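Local coordinates for protein Drep2 (Drosophila melanogaster, PDB 4D2K) that probably takes part in apoptotic DNA fragmentation, its CIDE domain, the part modelled here, associating with other CIDE domains into higher-order assemblies, at residues E64-R67 / T68-N71. Sequence-based numbering, arbitrary orientation.
Sequences EYFR and TLAN
T68 closes the last turn of helix 63-67 by bonding twice to the carbonyl of Y65. Its hydroxyl OG1 donates to Y65 O at 2.7 Å, in the carbonyl plane and on a lone pair. T68 N also donates to Y65 O, at 2.9 Å, but from well above the plane and with a bent N-H (134°). A weak bond from T68 N to E64 O accompanies it, so one amide is shared between two carbonyls. L69 N then gives a straighter bond (162°) to F66 O, at 2.9 Å. The i to i+3 bonds to Y65 O and F66 O tighten the chain as it leaves the helix.

With chi1 at 77°, T68 OG1 sits between its own N and carbonyl carbon, which turns it back toward Y65 O; it also lies 4.1 Å above the centre of the Y65 ring. L69 splits its methyls between two aromatics: CD2 meets Y65 CE2 at 4.2 Å, the two side chains crossing at about a right angle, while CD1 comes within 4.3 Å of F66 CD1. With an alanine here, both methyl contacts would be gone, and a gap would probably open between the two rings where the leucine methyls sat.

On the solvent-facing side, R67 bends at chi3 to bring NH2 near E64 OE2, a long salt bridge within the helix. F66 packs inward on L12 of strand 10-16 and on F30 and L33 of helix 30-40, fixing this short helix of the ubiquitin-like CIDE-N fold against the core, and R10 bonds to R67 O.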
loop_
_atom_site.group_PDB
_atom_site.type_symbol
_atom_site.label_atom_id
_atom_site.label_comp_id
_atom_site.label_asym_id
_atom_site.label_seq_id
_atom_site.Cartn_x
_atom_site.Cartn_y
_atom_site.Cartn_z
ATOM N N GLU A 64 -7.406 11.364 -3.042
ATOM C CA GLU A 64 -8.820 11.430 -2.663
ATOM C C GLU A 64 -9.310 10.077 -2.082
ATOM O O GLU A 64 -9.829 9.972 -0.931
ATOM C CB GLU A 64 -9.675 11.836 -3.878
ATOM C CG GLU A 64 -9.391 13.256 -4.429
ATOM C CD GLU A 64 -8.167 13.311 -5.355
ATOM O OE1 GLU A 64 -7.994 12.389 -6.190
ATOM O OE2 GLU A 64 -7.360 14.259 -5.220
ATOM N N TYR A 65 -9.038 9.015 -2.828
ATOM C CA TYR A 65 -9.474 7.712 -2.372
ATOM C C TYR A 65 -8.655 7.325 -1.152
ATOM O O TYR A 65 -9.173 6.735 -0.223
ATOM C CB TYR A 65 -9.330 6.651 -3.458
ATOM C CG TYR A 65 -10.159 5.429 -3.145
ATOM C CD1 TYR A 65 -11.516 5.382 -3.486
ATOM C CD2 TYR A 65 -9.625 4.365 -2.425
ATOM C CE1 TYR A 65 -12.312 4.280 -3.168
ATOM C CE2 TYR A 65 -10.410 3.241 -2.113
ATOM C CZ TYR A 65 -11.748 3.215 -2.492
ATOM O OH TYR A 65 -12.519 2.138 -2.164
ATOM N N PHE A 66 -7.372 7.679 -1.178
ATOM C CA PHE A 66 -6.469 7.397 -0.080
ATOM C C PHE A 66 -7.016 7.989 1.214
ATOM O O PHE A 66 -7.044 7.319 2.249
ATOM C CB PHE A 66 -5.064 7.951 -0.366
ATOM C CG PHE A 66 -4.209 8.043 0.862
ATOM C CD1 PHE A 66 -3.429 6.970 1.256
ATOM C CD2 PHE A 66 -4.216 9.194 1.650
ATOM C CE1 PHE A 66 -2.663 7.035 2.416
ATOM C CE2 PHE A 66 -3.466 9.267 2.811
ATOM C CZ PHE A 66 -2.682 8.182 3.198
ATOM N N ARG A 67 -7.497 9.225 1.143
ATOM C CA ARG A 67 -7.969 9.897 2.347
ATOM C C ARG A 67 -9.211 9.257 2.846
ATOM O O ARG A 67 -9.516 9.392 4.042
ATOM C CB ARG A 67 -8.232 11.392 2.120
ATOM C CG ARG A 67 -6.968 12.221 2.023
ATOM C CD ARG A 67 -7.257 13.719 2.017
ATOM N NE ARG A 67 -7.781 14.165 0.727
ATOM C CZ ARG A 67 -7.026 14.328 -0.358
ATOM N NH1 ARG A 67 -5.727 14.072 -0.302
ATOM N NH2 ARG A 67 -7.562 14.742 -1.500
ATOM N N THR A 68 -9.903 8.490 1.990
ATOM C CA THR A 68 -11.075 7.798 2.576
ATOM C C THR A 68 -10.734 6.537 3.385
ATOM O O THR A 68 -11.620 5.940 3.982
ATOM C CB THR A 68 -12.083 7.351 1.526
ATOM O OG1 THR A 68 -11.615 6.167 0.852
ATOM C CG2 THR A 68 -12.401 8.502 0.579
ATOM N N LEU A 69 -9.482 6.076 3.341
ATOM C CA LEU A 69 -9.096 4.824 4.023
ATOM C C LEU A 69 -9.102 4.904 5.558
ATOM O O LEU A 69 -8.507 5.813 6.125
ATOM C CB LEU A 69 -7.687 4.391 3.578
ATOM C CG LEU A 69 -7.521 4.093 2.096
ATOM C CD1 LEU A 69 -6.092 3.636 1.776
ATOM C CD2 LEU A 69 -8.567 3.062 1.646
ATOM N N ALA A 70 -9.704 3.916 6.222
ATOM C CA ALA A 70 -9.677 3.832 7.681
ATOM C C ALA A 70 -8.283 3.450 8.176
ATOM O O ALA A 70 -7.531 2.758 7.461
ATOM C CB ALA A 70 -10.697 2.806 8.181
ATOM N N ASN A 71 -7.958 3.875 9.401
ATOM C CA ASN A 71 -6.717 3.477 10.069
ATOM C C ASN A 71 -6.514 1.981 9.987
ATOM O O ASN A 71 -7.459 1.225 10.213
ATOM C CB ASN A 71 -6.731 3.845 11.550
ATOM C CG ASN A 71 -6.540 5.317 11.797
ATOM O OD1 ASN A 71 -6.430 6.114 10.868
ATOM N ND2 ASN A 71 -6.458 5.682 13.069
#